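Local coordinates for tungsten-containing formylmethanofuran dehydrogenase 2 subunit C (Methanothermobacter wolfeii, PDB 5T5I), which forms part of the tungsten-dependent formylmethanofuran dehydrogenase complex, which probably catalyses the reversible fixation of carbon dioxide as formylmethanofuran in methanogenesis, at residues K29-E32 against E33-I37; D230-D234 against G235-P239; G247-I251 against K252-G256; Y259-V262 against G263-G266. All blocks are in the same frame, centred on the assembly; numbering follows the deposited sequence.

The chain is a long stack of parallel strands, consistent with a beta-helix or solenoid, and the four contacts sit toward its two ends. Interaction 1, a one-turn helix near the N-terminus, lies 46 to 54 Å, centre to centre, from the other three, on the opposite side of the chain's centre. Interactions 2, 3 and 4 follow one another in the C-terminal part, with centres about 16 to 23 Å apart. Residues 247-256 link strand 241-247 to strand 256-261, and interaction 4 ends that last strand. The hairpin of interaction 2 packs on it, Ile231 and Val233 touching Tyr259. A capped helix thus lies toward one end of the elongated subunit, and a hairpin and turns toward the other.

Interaction 1: residues K29-E32 against E33-I37; sequences KSIE and EIKNI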
ATOM      1  N   LYS C  29      -4.901 -71.088  12.042  1.00 43.17           N
ATOM      2  CA  LYS C  29      -4.622 -71.106  13.479  1.00 41.59           C
ATOM      3  C   LYS C  29      -5.912 -71.217  14.280  1.00 45.25           C
ATOM      4  O   LYS C  29      -6.921 -70.617  13.919  1.00 44.55           O
ATOM      5  CB  LYS C  29      -3.897 -69.817  13.905  1.00 42.39           C
ATOM      6  CG  LYS C  29      -2.465 -69.710  13.415  1.00 46.05           C
ATOM      7  CD  LYS C  29      -1.764 -68.497  14.036  1.00 47.61           C
ATOM      8  CE  LYS C  29      -0.293 -68.390  13.689  1.00 48.22           C
ATOM      9  NZ  LYS C  29      -0.060 -68.408  12.219  1.00 61.17           N
ATOM     10  N   SER C  30      -5.858 -71.932  15.406  1.00 41.75           N
ATOM     11  CA  SER C  30      -6.983 -72.056  16.331  1.00 41.78           C
ATOM     12  C   SER C  30      -7.072 -70.760  17.145  1.00 44.78           C
ATOM     13  O   SER C  30      -6.144 -69.953  17.111  1.00 42.24           O
ATOM     14  CB  SER C  30      -6.746 -73.219  17.291  1.00 44.18           C
ATOM     15  OG  SER C  30      -5.635 -72.941  18.129  1.00 46.63           O
ATOM     16  N   ILE C  31      -8.143 -70.601  17.934  1.00 42.21           N
ATOM     17  CA  ILE C  31      -8.305 -69.422  18.797  1.00 42.15           C
ATOM     18  C   ILE C  31      -7.146 -69.340  19.811  1.00 46.24           C
ATOM     19  O   ILE C  31      -6.592 -68.258  20.019  1.00 44.02           O
ATOM     20  CB  ILE C  31      -9.708 -69.431  19.479  1.00 46.41           C
ATOM     21  CG1 ILE C  31     -10.846 -69.265  18.437  1.00 47.06           C
ATOM     22  CG2 ILE C  31      -9.822 -68.377  20.585  1.00 46.84           C
ATOM     23  CD1 ILE C  31     -10.825 -67.954  17.589  1.00 48.93           C
ATOM     24  N   GLU C  32      -6.753 -70.488  20.388  1.00 43.65           N
ATOM     25  CA  GLU C  32      -5.651 -70.571  21.360  1.00 43.56           C
ATOM     26  C   GLU C  32      -4.302 -70.209  20.718  1.00 46.61           C
ATOM     27  O   GLU C  32      -3.491 -69.532  21.355  1.00 46.49           O
ATOM     28  CB  GLU C  32      -5.614 -71.977  22.018  1.00 46.37           C
ATOM     29  CG  GLU C  32      -5.430 -71.958  23.523  1.00 61.69           C
ATOM     30  CD  GLU C  32      -6.416 -71.118  24.318  1.00 84.71           C
ATOM     31  OE1 GLU C  32      -5.946 -70.402  25.227  1.00 73.00           O
ATOM     32  OE2 GLU C  32      -7.634 -71.138  24.020  1.00 80.90           O
ATOM     33  N   GLU C  33      -4.077 -70.608  19.454  1.00 42.06           N
ATOM     34  CA  GLU C  33      -2.850 -70.248  18.731  1.00 40.60           C
ATOM     35  C   GLU C  33      -2.826 -68.741  18.411  1.00 42.04           C
ATOM     36  O   GLU C  33      -1.763 -68.129  18.480  1.00 41.59           O
ATOM     37  CB  GLU C  33      -2.707 -71.059  17.433  1.00 42.10           C
ATOM     38  CG  GLU C  33      -2.319 -72.509  17.656  1.00 48.96           C
ATOM     39  CD  GLU C  33      -2.320 -73.324  16.377  1.00 69.61           C
ATOM     40  OE1 GLU C  33      -1.236 -73.800  15.973  1.00 78.34           O
ATOM     41  OE2 GLU C  33      -3.399 -73.455  15.760  1.00 61.84           O
ATOM     42  N   ILE C  34      -3.996 -68.147  18.095  1.00 37.03           N
ATOM     43  CA  ILE C  34      -4.104 -66.709  17.805  1.00 35.58           C
ATOM     44  C   ILE C  34      -3.727 -65.881  19.054  1.00 38.42           C
ATOM     45  O   ILE C  34      -3.029 -64.874  18.916  1.00 36.74           O
ATOM     46  CB  ILE C  34      -5.503 -66.344  17.213  1.00 38.61           C
ATOM     47  CG1 ILE C  34      -5.649 -66.946  15.787  1.00 38.93           C
ATOM     48  CG2 ILE C  34      -5.726 -64.814  17.166  1.00 37.14           C
ATOM     49  CD1 ILE C  34      -7.043 -67.008  15.268  1.00 40.19           C
ATOM     50  N   LYS C  35      -4.129 -66.332  20.262  1.00 35.36           N
ATOM     51  CA  LYS C  35      -3.776 -65.657  21.523  1.00 34.70           C
ATOM     52  C   LYS C  35      -2.256 -65.634  21.753  1.00 38.56           C
ATOM     53  O   LYS C  35      -1.777 -64.745  22.445  1.00 36.77           O
ATOM     54  CB  LYS C  35      -4.439 -66.341  22.734  1.00 38.18           C
ATOM     55  CG  LYS C  35      -5.956 -66.206  22.816  1.00 48.53           C
ATOM     56  CD  LYS C  35      -6.500 -67.079  23.948  1.00 57.24           C
ATOM     57  CE  LYS C  35      -7.999 -67.006  24.077  1.00 70.02           C
ATOM     58  NZ  LYS C  35      -8.480 -67.745  25.279  1.00 81.11           N
ATOM     59  N   ASN C  36      -1.509 -66.623  21.205  1.00 36.47           N
ATOM     60  CA  ASN C  36      -0.045 -66.700  21.339  1.00 36.35           C
ATOM     61  C   ASN C  36       0.726 -65.953  20.241  1.00 38.05           C
ATOM     62  O   ASN C  36       1.954 -65.975  20.273  1.00 37.02           O
ATOM     63  CB  ASN C  36       0.415 -68.179  21.407  1.00 38.83           C
ATOM     64  CG  ASN C  36       0.019 -68.863  22.689  1.00 63.33           C
ATOM     65  OD1 ASN C  36      -0.054 -68.243  23.750  1.00 54.10           O
ATOM     66  ND2 ASN C  36      -0.208 -70.169  22.638  1.00 62.31           N
ATOM     67  N   ILE C  37       0.034 -65.275  19.294  1.00 33.87           N
ATOM     68  CA  ILE C  37       0.702 -64.503  18.244  1.00 33.38           C
ATOM     69  C   ILE C  37       1.538 -63.409  18.910  1.00 38.42           C
ATOM     70  O   ILE C  37       1.049 -62.718  19.807  1.00 37.76           O
ATOM     71  CB  ILE C  37      -0.321 -63.927  17.212  1.00 35.83           C
ATOM     72  CG1 ILE C  37      -0.816 -65.059  16.281  1.00 37.35           C
ATOM     73  CG2 ILE C  37       0.281 -62.782  16.379  1.00 35.15           C
ATOM     74  CD1 ILE C  37      -2.017 -64.694  15.409  1.00 41.23           C
TER
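Glu33 folds back over the start of its own helix to meet Ser30. With CG beside the backbone N (chi1 -74°) and the chain extended beyond it, the carboxylate reaches back so that OE2 accepts from Ser30 N at 2.9 Å, a nearly straight bond (170° at the hydrogen) that arrives on the anti side of OE2. In return, Ser30 OG takes the amide hydrogen of Glu33 N at 3.1 Å, the hydroxyl sitting between the backbone N and the carbonyl carbon. A weak bond from Ser30 OG to Glu33 OE2 completes the exchange. This is a capping box with Ser30 as N-cap, and it satisfies amides at the beginning of the one-turn helix 31-35. Along the helix, Ser30 O accepts from Ile34 N at 3.0 Å, and Ile31 O from Lys35 N at 3.1 Å. On another side, Lys29 lays its aliphatic chain by the isoleucines: CB is 3.9 Å from Ile34 CG1, and CD is 4.1 Å from Ile37 CD1, while NZ turns off to Val25 O. Lys35 runs out straight from the helix and crosses the bent chain of Glu32, giving a long salt bridge of 3.7 Å between NZ and Glu32 OE1, with OE2 equally far from NZ. With an alanine here the long methylene chain and its ammonium are gone, which would probably leave the Glu32 carboxylate without its distant positive mate and open a gap beside Ile31 and Val54. Ile34 packs on Phe26 of helix 23-26 and on Val54 of strand 52-56, where Ile31 also touches.

Interaction 2: residues D230-D234 against G235-P239; sequences DIEVD and GEELP
Val233 and Glu236 close a beta hairpin with a two-residue turn, strands 231-233 and 236-239 joined by a type I' turn through Asp234 and Gly235. Both turn residues have positive phi, and at Gly235 a CB would collide with Asp234 O. Backbone bonds hold the arms together. Val233 N gives to Glu236 O and Glu236 N to Val233 O, each at 3.0 Å. Farther along, Leu238 N meets Ile231 O at 2.9 Å. A CA-H...O contact of 3.2 Å from Glu232 CA to Glu236 O adds to them.

The apolar contact lies on the face of Ile231 and Leu238. Having CG1 between the backbone N and the carbonyl carbon (chi1 70°) brings Ile231 against its partner, with CD1 3.8 Å from Leu238 CD1. This face is laid on the body of the fold, where Ile231 and Val233 touch Tyr259, and Leu238 touches Val210.

The charged side chains are spread differently. Glu236 bends at chi2 and forms a salt bridge with Lys170, while Asp230 OD1 accepts from Gly240 N. On the other face, Glu232 and Glu237 extend side by side, pointing the same way with their carboxylate planes 74° apart, and the like charges come no nearer than 4.0 Å, between Glu232 OE1 and Glu237 OE2.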
ATOM      1  N   ASP C 230     -17.365 -31.412 -17.157  1.00 32.35           N
ATOM      2  CA  ASP C 230     -17.852 -32.790 -17.027  1.00 34.08           C
ATOM      3  C   ASP C 230     -16.748 -33.792 -17.357  1.00 38.81           C
ATOM      4  O   ASP C 230     -16.854 -34.581 -18.290  1.00 39.44           O
ATOM      5  CB  ASP C 230     -19.105 -32.992 -17.894  1.00 37.15           C
ATOM      6  CG  ASP C 230     -20.214 -31.984 -17.594  1.00 43.85           C
ATOM      7  OD1 ASP C 230     -20.410 -31.651 -16.400  1.00 42.73           O
ATOM      8  OD2 ASP C 230     -20.849 -31.490 -18.558  1.00 48.30           O
ATOM      9  N   ILE C 231     -15.662 -33.694 -16.594  1.00 34.02           N
ATOM     10  CA  ILE C 231     -14.453 -34.477 -16.797  1.00 33.65           C
ATOM     11  C   ILE C 231     -14.605 -35.914 -16.295  1.00 34.99           C
ATOM     12  O   ILE C 231     -15.467 -36.209 -15.467  1.00 32.33           O
ATOM     13  CB  ILE C 231     -13.194 -33.762 -16.209  1.00 36.40           C
ATOM     14  CG1 ILE C 231     -13.194 -33.724 -14.667  1.00 36.91           C
ATOM     15  CG2 ILE C 231     -13.050 -32.343 -16.805  1.00 37.46           C
ATOM     16  CD1 ILE C 231     -11.884 -33.258 -14.028  1.00 48.05           C
ATOM     17  N   GLU C 232     -13.760 -36.801 -16.836  1.00 32.41           N
ATOM     18  CA  GLU C 232     -13.703 -38.213 -16.473  1.00 31.68           C
ATOM     19  C   GLU C 232     -12.250 -38.609 -16.378  1.00 34.23           C
ATOM     20  O   GLU C 232     -11.533 -38.479 -17.369  1.00 33.92           O
ATOM     21  CB  GLU C 232     -14.404 -39.095 -17.508  1.00 33.18           C
ATOM     22  CG  GLU C 232     -15.829 -38.664 -17.809  1.00 41.80           C
ATOM     23  CD  GLU C 232     -16.589 -39.636 -18.687  1.00 53.00           C
ATOM     24  OE1 GLU C 232     -16.311 -40.854 -18.607  1.00 40.09           O
ATOM     25  OE2 GLU C 232     -17.450 -39.178 -19.472  1.00 49.17           O
ATOM     26  N   VAL C 233     -11.798 -39.037 -15.196  1.00 29.95           N
ATOM     27  CA  VAL C 233     -10.403 -39.423 -14.990  1.00 29.17           C
ATOM     28  C   VAL C 233     -10.358 -40.813 -14.394  1.00 32.60           C
ATOM     29  O   VAL C 233     -10.830 -41.026 -13.266  1.00 27.91           O
ATOM     30  CB  VAL C 233      -9.618 -38.411 -14.129  1.00 33.37           C
ATOM     31  CG1 VAL C 233      -8.166 -38.874 -13.947  1.00 33.41           C
ATOM     32  CG2 VAL C 233      -9.666 -37.014 -14.755  1.00 33.38           C
ATOM     33  N   ASP C 234      -9.779 -41.760 -15.165  1.00 31.68           N
ATOM     34  CA  ASP C 234      -9.668 -43.161 -14.765  1.00 32.58           C
ATOM     35  C   ASP C 234     -11.030 -43.756 -14.355  1.00 36.83           C
ATOM     36  O   ASP C 234     -11.122 -44.454 -13.359  1.00 36.88           O
ATOM     37  CB  ASP C 234      -8.642 -43.309 -13.627  1.00 35.33           C
ATOM     38  CG  ASP C 234      -7.260 -42.771 -13.926  1.00 44.90           C
ATOM     39  OD1 ASP C 234      -6.966 -42.522 -15.117  1.00 47.95           O
ATOM     40  OD2 ASP C 234      -6.473 -42.591 -12.970  1.00 47.88           O
ATOM     41  N   GLY C 235     -12.076 -43.431 -15.095  1.00 31.52           N
ATOM     42  CA  GLY C 235     -13.417 -43.930 -14.816  1.00 32.34           C
ATOM     43  C   GLY C 235     -14.253 -43.096 -13.860  1.00 35.26           C
ATOM     44  O   GLY C 235     -15.468 -43.307 -13.782  1.00 35.68           O
ATOM     45  N   GLU C 236     -13.631 -42.146 -13.124  1.00 30.35           N
ATOM     46  CA  GLU C 236     -14.347 -41.280 -12.182  1.00 30.34           C
ATOM     47  C   GLU C 236     -14.962 -40.118 -12.938  1.00 35.09           C
ATOM     48  O   GLU C 236     -14.232 -39.338 -13.543  1.00 33.89           O
ATOM     49  CB  GLU C 236     -13.393 -40.717 -11.105  1.00 30.97           C
ATOM     50  CG  GLU C 236     -12.897 -41.764 -10.133  1.00 38.63           C
ATOM     51  CD  GLU C 236     -13.878 -42.148  -9.040  1.00 52.25           C
ATOM     52  OE1 GLU C 236     -13.518 -43.018  -8.217  1.00 41.16           O
ATOM     53  OE2 GLU C 236     -15.003 -41.601  -9.005  1.00 47.46           O
ATOM     54  N   GLU C 237     -16.287 -39.989 -12.875  1.00 34.52           N
ATOM     55  CA  GLU C 237     -17.034 -38.927 -13.544  1.00 34.72           C
ATOM     56  C   GLU C 237     -17.202 -37.770 -12.558  1.00 38.75           C
ATOM     57  O   GLU C 237     -17.726 -37.972 -11.464  1.00 38.33           O
ATOM     58  CB  GLU C 237     -18.395 -39.452 -14.008  1.00 36.84           C
ATOM     59  CG  GLU C 237     -18.268 -40.550 -15.058  1.00 48.51           C
ATOM     60  CD  GLU C 237     -19.559 -41.225 -15.487  1.00 73.78           C
ATOM     61  OE1 GLU C 237     -20.578 -41.102 -14.768  1.00 58.69           O
ATOM     62  OE2 GLU C 237     -19.535 -41.918 -16.531  1.00 74.15           O
ATOM     63  N   LEU C 238     -16.711 -36.579 -12.920  1.00 34.19           N
ATOM     64  CA  LEU C 238     -16.745 -35.386 -12.067  1.00 33.88           C
ATOM     65  C   LEU C 238     -17.523 -34.262 -12.786  1.00 36.14           C
ATOM     66  O   LEU C 238     -16.982 -33.618 -13.689  1.00 33.49           O
ATOM     67  CB  LEU C 238     -15.308 -34.958 -11.745  1.00 33.94           C
ATOM     68  CG  LEU C 238     -14.431 -36.037 -11.074  1.00 39.34           C
ATOM     69  CD1 LEU C 238     -12.975 -35.935 -11.509  1.00 39.68           C
ATOM     70  CD2 LEU C 238     -14.527 -35.962  -9.575  1.00 43.10           C
ATOM     71  N   PRO C 239     -18.815 -34.060 -12.463  1.00 34.35           N
ATOM     72  CA  PRO C 239     -19.590 -33.017 -13.166  1.00 35.08           C
ATOM     73  C   PRO C 239     -19.176 -31.595 -12.793  1.00 36.29           C
ATOM     74  O   PRO C 239     -18.704 -31.357 -11.684  1.00 34.35           O
ATOM     75  CB  PRO C 239     -21.026 -33.303 -12.737  1.00 37.88           C
ATOM     76  CG  PRO C 239     -20.883 -33.885 -11.374  1.00 42.33           C
ATOM     77  CD  PRO C 239     -19.626 -34.716 -11.422  1.00 36.77           C
TER

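Interaction 3: residues G247-I251 against K252-G256; sequences GDHAI and KGAKG
The imidazole of His249 presents its edge to Ala254, CD2 lying 4.2 Å from Ala254 O near the ring plane, while one face carries Gly247 CA 4.0 Å above its centre. A polar side chain of another protein chain also stacks on this ring. The second flat group, the Asp248 carboxylate, is met from above its plane: OD1 takes Ala250 N at 3.1 Å, an Asx turn, and OD2 turns to Glu203 N. Both belong to the connection between the antiparallel strands 241-247 and 256-261, a loop made of a type I turn from Asp248 to Ile251 followed directly by a type II turn from Ile251 to Ala254.

At the root of the loop Gly247 and Gly256 form an antiparallel hydrogen-bonded pair, Gly247 N giving to Gly256 O at 3.0 Å, with a weak, bent return bond from Gly256 N to Gly247 O. Neither residue has a side chain, and a CB on Gly256 would run into Gly247 O. The peptide before Asp248 is cis, right where the strand gives way to the loop.

The Ala254 methyl points into the loop: CB is 3.2 Å from Asp248 O and 4.2 Å from Ile251 CB. Ala254 N reaches Ile251 O only weakly, and a water bridges the same two atoms, donating to Ile251 O at 2.9 Å and accepting from Ala254 N at 3.1 Å.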
ATOM      1  N   GLY C 247       1.824 -29.287 -14.950  1.00 21.04           N
ATOM      2  CA  GLY C 247       3.084 -29.028 -14.260  1.00 20.35           C
ATOM      3  C   GLY C 247       3.603 -30.227 -13.503  1.00 25.22           C
ATOM      4  O   GLY C 247       3.197 -31.356 -13.802  1.00 25.72           O
ATOM      5  N   ASP C 248       4.473 -30.048 -12.502  1.00 22.43           N
ATOM      6  CA  ASP C 248       5.083 -28.797 -12.047  1.00 21.89           C
ATOM      7  C   ASP C 248       6.315 -28.581 -12.922  1.00 26.76           C
ATOM      8  O   ASP C 248       7.251 -29.391 -12.868  1.00 25.66           O
ATOM      9  CB  ASP C 248       5.467 -28.955 -10.566  1.00 22.75           C
ATOM     10  CG  ASP C 248       6.078 -27.751  -9.875  1.00 25.60           C
ATOM     11  OD1 ASP C 248       6.497 -26.807 -10.576  1.00 23.73           O
ATOM     12  OD2 ASP C 248       6.183 -27.777  -8.633  1.00 24.52           O
ATOM     13  N   HIS C 249       6.360 -27.487 -13.699  1.00 24.12           N
ATOM     14  CA  HIS C 249       7.480 -27.270 -14.610  1.00 25.26           C
ATOM     15  C   HIS C 249       8.821 -26.878 -13.927  1.00 28.94           C
ATOM     16  O   HIS C 249       9.789 -26.637 -14.637  1.00 27.89           O
ATOM     17  CB  HIS C 249       7.124 -26.308 -15.731  1.00 26.84           C
ATOM     18  CG  HIS C 249       5.965 -26.731 -16.576  1.00 30.35           C
ATOM     19  ND1 HIS C 249       4.902 -25.877 -16.680  1.00 32.68           N
ATOM     20  CD2 HIS C 249       5.670 -27.862 -17.271  1.00 31.84           C
ATOM     21  CE1 HIS C 249       4.018 -26.473 -17.447  1.00 32.07           C
ATOM     22  NE2 HIS C 249       4.414 -27.658 -17.819  1.00 31.97           N
ATOM     23  N   ALA C 250       8.918 -26.941 -12.579  1.00 25.43           N
ATOM     24  CA  ALA C 250      10.200 -26.893 -11.881  1.00 25.12           C
ATOM     25  C   ALA C 250      10.902 -28.246 -12.137  1.00 27.03           C
ATOM     26  O   ALA C 250      12.103 -28.336 -11.957  1.00 26.03           O
ATOM     27  CB  ALA C 250      10.002 -26.724 -10.382  1.00 25.28           C
ATOM     28  N   ILE C 251      10.128 -29.305 -12.497  1.00 24.10           N
ATOM     29  CA  ILE C 251      10.615 -30.663 -12.792  1.00 23.99           C
ATOM     30  C   ILE C 251      10.764 -30.811 -14.314  1.00 28.41           C
ATOM     31  O   ILE C 251       9.872 -30.404 -15.064  1.00 27.00           O
ATOM     32  CB  ILE C 251       9.634 -31.724 -12.220  1.00 25.99           C
ATOM     33  CG1 ILE C 251       9.545 -31.632 -10.674  1.00 24.84           C
ATOM     34  CG2 ILE C 251      10.000 -33.165 -12.665  1.00 26.91           C
ATOM     35  CD1 ILE C 251      10.789 -32.176  -9.881  1.00 26.51           C
ATOM     36  N   LYS C 252      11.856 -31.443 -14.762  1.00 25.69           N
ATOM     37  CA  LYS C 252      12.096 -31.645 -16.195  1.00 26.59           C
ATOM     38  C   LYS C 252      11.116 -32.660 -16.764  1.00 31.22           C
ATOM     39  O   LYS C 252      10.891 -33.695 -16.146  1.00 29.45           O
ATOM     40  CB  LYS C 252      13.544 -32.107 -16.455  1.00 30.19           C
ATOM     41  CG  LYS C 252      14.568 -31.028 -16.163  1.00 37.05           C
ATOM     42  CD  LYS C 252      15.995 -31.541 -16.335  1.00 45.67           C
ATOM     43  CE  LYS C 252      17.001 -30.491 -15.920  1.00 54.65           C
ATOM     44  NZ  LYS C 252      18.393 -31.014 -15.890  1.00 70.06           N
ATOM     45  N   GLY C 253      10.521 -32.335 -17.916  1.00 29.02           N
ATOM     46  CA  GLY C 253       9.576 -33.210 -18.592  1.00 28.77           C
ATOM     47  C   GLY C 253       8.279 -33.466 -17.839  1.00 31.52           C
ATOM     48  O   GLY C 253       7.643 -34.493 -18.070  1.00 30.97           O
ATOM     49  N   ALA C 254       7.860 -32.533 -16.947  1.00 27.52           N
ATOM     50  CA  ALA C 254       6.657 -32.698 -16.119  1.00 26.83           C
ATOM     51  C   ALA C 254       5.375 -32.751 -16.971  1.00 27.11           C
ATOM     52  O   ALA C 254       5.220 -31.953 -17.889  1.00 25.18           O
ATOM     53  CB  ALA C 254       6.555 -31.557 -15.112  1.00 27.90           C
ATOM     54  N   LYS C 255       4.499 -33.719 -16.679  1.00 23.12           N
ATOM     55  CA  LYS C 255       3.215 -33.929 -17.365  1.00 23.54           C
ATOM     56  C   LYS C 255       2.040 -34.071 -16.388  1.00 26.98           C
ATOM     57  O   LYS C 255       0.978 -34.560 -16.784  1.00 26.81           O
ATOM     58  CB  LYS C 255       3.291 -35.196 -18.240  1.00 26.72           C
ATOM     59  CG  LYS C 255       4.352 -35.174 -19.330  1.00 38.98           C
ATOM     60  CD  LYS C 255       4.049 -34.146 -20.413  1.00 52.94           C
ATOM     61  CE  LYS C 255       4.841 -34.413 -21.668  1.00 67.59           C
ATOM     62  NZ  LYS C 255       4.657 -33.335 -22.674  1.00 76.32           N
ATOM     63  N   GLY C 256       2.197 -33.633 -15.143  1.00 22.13           N
ATOM     64  CA  GLY C 256       1.119 -33.736 -14.168  1.00 22.23           C
ATOM     65  C   GLY C 256      -0.020 -32.777 -14.454  1.00 25.27           C
ATOM     66  O   GLY C 256       0.192 -31.755 -15.094  1.00 24.72           O
TER
HETATM   67  O   HOH W   1       8.690 -29.584 -17.536  1.00 38.64           O

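Interaction 4: residues Y259-V262 against G263-G266; sequences YAAV and GCNG
Beyond Ala261 the backbone leaves its strand and curls through Val262, Gly263 and Cys264 in a tight turn, so that Asn265 N comes back to Val262 O in a weak bond of 3.4 Å and the Asn265 side chain faces the strand just left. The amide is what carries the contact. ND2 gives to Ala261 O at 2.9 Å, 158° at the hydrogen, arriving in the carbonyl plane on a lone pair, and Ala261 O in turn lies close to the plane of the amide. CG beside the backbone N (chi1 -68°) turns the amide toward this oxygen, with CB also 3.4 Å from Ala261 O. The methyl of Ala260 comes up against the same amide, CB lying 3.8 Å from ND2 and 4.0 Å from CG, so an apolar group abuts the polar one. Two further bonds fix its rotation: ND2 also gives to Gly213 O, and OD1 accepts from Met215 N. A leucine in place of Asn265 would probably leave Ala261 O, Gly213 O and Met215 N without these side-chain partners, and so free the turn to shift against the 213-215 loop. Cys264 only brushes Ala261, SG lying 4.5 Å from its CB. Val262 instead faces Ala241 and Tyr243 on the neighbouring strand, and touches Thr131 of the FwdF subunit. The arrangement is a turn ending strand 256-261, which runs between strands 208-211 and 241-247, tied by an asparagine to the loop after strand 208-211, consistent with the end of a beta-helix.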
ATOM      1  N   TYR C 259      -6.689 -30.228 -11.596  1.00 22.82           N
ATOM      2  CA  TYR C 259      -8.031 -29.705 -11.908  1.00 22.77           C
ATOM      3  C   TYR C 259      -8.545 -29.009 -10.633  1.00 26.70           C
ATOM      4  O   TYR C 259      -8.459 -29.585  -9.550  1.00 25.74           O
ATOM      5  CB  TYR C 259      -9.017 -30.819 -12.308  1.00 22.39           C
ATOM      6  CG  TYR C 259      -8.793 -31.386 -13.691  1.00 23.00           C
ATOM      7  CD1 TYR C 259      -9.162 -30.673 -14.824  1.00 24.56           C
ATOM      8  CD2 TYR C 259      -8.311 -32.678 -13.866  1.00 23.76           C
ATOM      9  CE1 TYR C 259      -9.010 -31.211 -16.102  1.00 24.42           C
ATOM     10  CE2 TYR C 259      -8.205 -33.247 -15.136  1.00 25.26           C
ATOM     11  CZ  TYR C 259      -8.534 -32.502 -16.254  1.00 29.03           C
ATOM     12  OH  TYR C 259      -8.414 -33.070 -17.502  1.00 29.80           O
ATOM     13  N   ALA C 260      -9.039 -27.779 -10.749  1.00 23.61           N
ATOM     14  CA  ALA C 260      -9.568 -27.040  -9.601  1.00 23.15           C
ATOM     15  C   ALA C 260     -10.937 -26.444  -9.981  1.00 27.33           C
ATOM     16  O   ALA C 260     -11.034 -25.727 -10.987  1.00 26.30           O
ATOM     17  CB  ALA C 260      -8.598 -25.942  -9.184  1.00 23.31           C
ATOM     18  N   ALA C 261     -11.989 -26.760  -9.194  1.00 25.63           N
ATOM     19  CA  ALA C 261     -13.380 -26.298  -9.430  1.00 26.73           C
ATOM     20  C   ALA C 261     -13.456 -24.784  -9.651  1.00 30.47           C
ATOM     21  O   ALA C 261     -12.920 -24.014  -8.840  1.00 27.94           O
ATOM     22  CB  ALA C 261     -14.274 -26.690  -8.269  1.00 27.66           C
ATOM     23  N   VAL C 262     -14.095 -24.363 -10.761  1.00 28.82           N
ATOM     24  CA  VAL C 262     -14.120 -22.942 -11.129  1.00 30.32           C
ATOM     25  C   VAL C 262     -14.784 -22.027 -10.076  1.00 36.20           C
ATOM     26  O   VAL C 262     -14.309 -20.907  -9.877  1.00 35.67           O
ATOM     27  CB  VAL C 262     -14.715 -22.646 -12.539  1.00 35.28           C
ATOM     28  CG1 VAL C 262     -13.940 -23.367 -13.649  1.00 34.74           C
ATOM     29  CG2 VAL C 262     -16.215 -22.924 -12.609  1.00 36.26           C
ATOM     30  N   GLY C 263     -15.877 -22.492  -9.476  1.00 34.87           N
ATOM     31  CA  GLY C 263     -16.663 -21.740  -8.504  1.00 37.24           C
ATOM     32  C   GLY C 263     -15.913 -21.113  -7.345  1.00 44.60           C
ATOM     33  O   GLY C 263     -16.256 -20.002  -6.929  1.00 44.59           O
ATOM     34  N   CYS C 264     -14.882 -21.790  -6.824  1.00 42.51           N
ATOM     35  CA  CYS C 264     -14.145 -21.264  -5.665  1.00 44.46           C
ATOM     36  C   CYS C 264     -12.640 -21.084  -5.903  1.00 43.44           C
ATOM     37  O   CYS C 264     -11.917 -20.872  -4.933  1.00 43.20           O
ATOM     38  CB  CYS C 264     -14.423 -22.132  -4.439  1.00 46.87           C
ATOM     39  SG  CYS C 264     -14.569 -23.899  -4.804  1.00 51.76           S
ATOM     40  N   ASN C 265     -12.168 -21.086  -7.178  1.00 36.40           N
ATOM     41  CA  ASN C 265     -10.738 -20.923  -7.489  1.00 33.37           C
ATOM     42  C   ASN C 265     -10.435 -19.848  -8.543  1.00 34.77           C
ATOM     43  O   ASN C 265      -9.382 -19.898  -9.181  1.00 31.93           O
ATOM     44  CB  ASN C 265     -10.145 -22.272  -7.894  1.00 28.31           C
ATOM     45  CG  ASN C 265     -10.105 -23.220  -6.726  1.00 37.84           C
ATOM     46  OD1 ASN C 265      -9.359 -23.008  -5.762  1.00 32.41           O
ATOM     47  ND2 ASN C 265     -10.950 -24.232  -6.734  1.00 25.74           N
ATOM     48  N   GLY C 266     -11.299 -18.843  -8.661  1.00 31.77           N
ATOM     49  CA  GLY C 266     -11.086 -17.733  -9.586  1.00 32.52           C
ATOM     50  C   GLY C 266      -9.796 -16.979  -9.311  1.00 36.51           C
ATOM     51  O   GLY C 266      -9.148 -16.511 -10.244  1.00 36.32           O
TER